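Putative fructose-bisphosphate aldolase (Coccidioides immitis, PDB 3PM6) belongs to the class II fructose-bisphosphate aldolase family and folds as a TIM barrel that holds a zinc ion. Local coordinates at residues F124-E127 with E128-L132. Residues are numbered along the deposited sequence; the frame is centred on the assembly and turned at random.
Sequences FSKE and ENLRL
Phe124 O is gripped by two groups: one water, which links it to Asn129 ND2, and Arg153 NH2, which hydrogen-bonds it directly. The water donates to the carbonyl at 2.8 Å from Phe124 O and accepts from the Asn129 amide. Asn129 ND2 also hydrogen-bonds Glu150 O.

Asn129 N donates to Ser125 O at 2.8 Å. This is the first i to i+4 bond of the helix, and Ser125 is its N-cap. The Ser125 hydroxyl sits between its own backbone N and carbonyl carbon (chi1 64°). It is thereby turned toward the first turn, where Glu128 N donates to Ser125 OG at 3.5 Å, a weak capping bond. Leu130 N to Lys126 O and Arg131 N to Glu127 O continue the helical pattern.

Phe124 precedes the cap and folds its ring back along the helix. Leu132 CD1 lies over one ring face, 4.2 Å from the centroid of the Phe124 ring, a CH-pi contact. Glu128 CG packs against Phe124 CB at 3.8 Å. The Glu128 chain then bends at chi2 (74°) and turns its carboxylate to Arg131. Arg131 NE meets Glu128 OE1 at 2.8 Å, and Arg131 NH2 meets Glu128 OE2 at 2.9 Å. Both oxygens lie close to the guanidinium plane, but the nitrogens approach from above the carboxylate plane. This two-point, side-on salt bridge spans i to i+3 on the exposed helix surface.

Lys126 and Leu130 run side by side toward helix 174-181, where Lys126 NZ forms a salt bridge with Glu179 and Leu130 touches Phe180. The contact thus forms the N-terminal end of helix 126-141, which links parallel barrel strands 116-119 and 146-149 in a beta-alpha-beta unit.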
loop_
_atom_site.group_PDB
_atom_site.type_symbol
_atom_site.label_atom_id
_atom_site.label_comp_id
_atom_site.label_asym_id
_atom_site.label_seq_id
_atom_site.Cartn_x
_atom_site.Cartn_y
_atom_site.Cartn_z
ATOM N N PHE A 124 -13.660 -22.627 -16.792
ATOM C CA PHE A 124 -14.130 -24.007 -16.756
ATOM C C PHE A 124 -15.347 -24.142 -17.658
ATOM O O PHE A 124 -15.893 -23.129 -18.124
ATOM C CB PHE A 124 -14.439 -24.432 -15.291
ATOM C CG PHE A 124 -13.241 -24.354 -14.376
ATOM C CD1 PHE A 124 -12.196 -25.274 -14.488
ATOM C CD2 PHE A 124 -13.132 -23.320 -13.436
ATOM C CE1 PHE A 124 -11.057 -25.183 -13.666
ATOM C CE2 PHE A 124 -12.003 -23.203 -12.599
ATOM C CZ PHE A 124 -10.958 -24.131 -12.708
ATOM N N SER A 125 -15.767 -25.387 -17.918
ATOM C CA SER A 125 -17.003 -25.652 -18.677
ATOM C C SER A 125 -18.130 -24.993 -17.922
ATOM O O SER A 125 -18.020 -24.758 -16.686
ATOM C CB SER A 125 -17.266 -27.168 -18.808
ATOM O OG SER A 125 -17.508 -27.781 -17.548
ATOM N N LYS A 126 -19.195 -24.680 -18.649
ATOM C CA LYS A 126 -20.367 -24.043 -18.066
ATOM C C LYS A 126 -20.860 -24.720 -16.780
ATOM O O LYS A 126 -21.124 -24.068 -15.765
ATOM C CB LYS A 126 -21.500 -23.992 -19.106
ATOM C CG LYS A 126 -22.703 -23.259 -18.604
ATOM C CD LYS A 126 -23.929 -23.470 -19.486
ATOM C CE LYS A 126 -24.894 -24.493 -18.889
ATOM N NZ LYS A 126 -24.996 -24.322 -17.387
ATOM N N GLU A 127 -21.018 -26.038 -16.840
ATOM C CA GLU A 127 -21.584 -26.818 -15.725
ATOM C C GLU A 127 -20.638 -26.818 -14.499
ATOM O O GLU A 127 -21.069 -26.716 -13.368
ATOM C CB GLU A 127 -21.920 -28.238 -16.223
ATOM C CG GLU A 127 -22.991 -28.312 -17.371
ATOM C CD GLU A 127 -22.452 -28.148 -18.839
ATOM O OE1 GLU A 127 -21.213 -28.070 -19.127
ATOM O OE2 GLU A 127 -23.321 -28.092 -19.737
ATOM N N GLU A 128 -19.339 -26.891 -14.739
ATOM C CA GLU A 128 -18.356 -26.764 -13.672
ATOM C C GLU A 128 -18.327 -25.341 -13.082
ATOM O O GLU A 128 -18.261 -25.165 -11.857
ATOM C CB GLU A 128 -16.971 -27.185 -14.198
ATOM C CG GLU A 128 -15.851 -27.186 -13.151
ATOM C CD GLU A 128 -15.942 -28.360 -12.177
ATOM O OE1 GLU A 128 -16.990 -29.051 -12.083
ATOM O OE2 GLU A 128 -14.941 -28.591 -11.496
ATOM N N ASN A 129 -18.376 -24.338 -13.947
ATOM C CA ASN A 129 -18.491 -22.933 -13.539
ATOM C C ASN A 129 -19.700 -22.793 -12.584
ATOM O O ASN A 129 -19.569 -22.248 -11.484
ATOM C CB ASN A 129 -18.612 -22.086 -14.826
ATOM C CG ASN A 129 -18.727 -20.573 -14.594
ATOM O OD1 ASN A 129 -18.931 -20.079 -13.469
ATOM N ND2 ASN A 129 -18.641 -19.813 -15.721
ATOM N N LEU A 130 -20.863 -23.332 -12.963
ATOM C CA LEU A 130 -22.044 -23.234 -12.083
ATOM C C LEU A 130 -21.815 -23.927 -10.758
ATOM O O LEU A 130 -22.160 -23.369 -9.695
ATOM C CB LEU A 130 -23.275 -23.870 -12.710
ATOM C CG LEU A 130 -24.040 -23.062 -13.716
ATOM C CD1 LEU A 130 -24.948 -24.068 -14.396
ATOM C CD2 LEU A 130 -24.833 -21.925 -13.030
ATOM N N ARG A 131 -21.217 -25.128 -10.832
ATOM C CA ARG A 131 -20.983 -25.974 -9.665
ATOM C C ARG A 131 -20.059 -25.295 -8.665
ATOM O O ARG A 131 -20.389 -25.166 -7.485
ATOM C CB ARG A 131 -20.392 -27.336 -10.087
ATOM C CG ARG A 131 -20.374 -28.391 -8.966
ATOM C CD ARG A 131 -19.587 -29.670 -9.337
ATOM N NE ARG A 131 -18.154 -29.431 -9.551
ATOM C CZ ARG A 131 -17.267 -29.287 -8.574
ATOM N NH1 ARG A 131 -17.641 -29.346 -7.299
ATOM N NH2 ARG A 131 -16.003 -29.091 -8.857
ATOM N N LEU A 132 -18.875 -24.906 -9.127
ATOM C CA LEU A 132 -17.944 -24.215 -8.253
ATOM C C LEU A 132 -18.524 -22.864 -7.770
ATOM O O LEU A 132 -18.377 -22.523 -6.600
ATOM C CB LEU A 132 -16.605 -23.995 -8.953
ATOM C CG LEU A 132 -15.815 -25.251 -9.299
ATOM C CD1 LEU A 132 -14.754 -24.898 -10.360
ATOM C CD2 LEU A 132 -15.218 -25.902 -8.018
HETATM O O HOH W 1 -17.933 -21.273 -18.134
#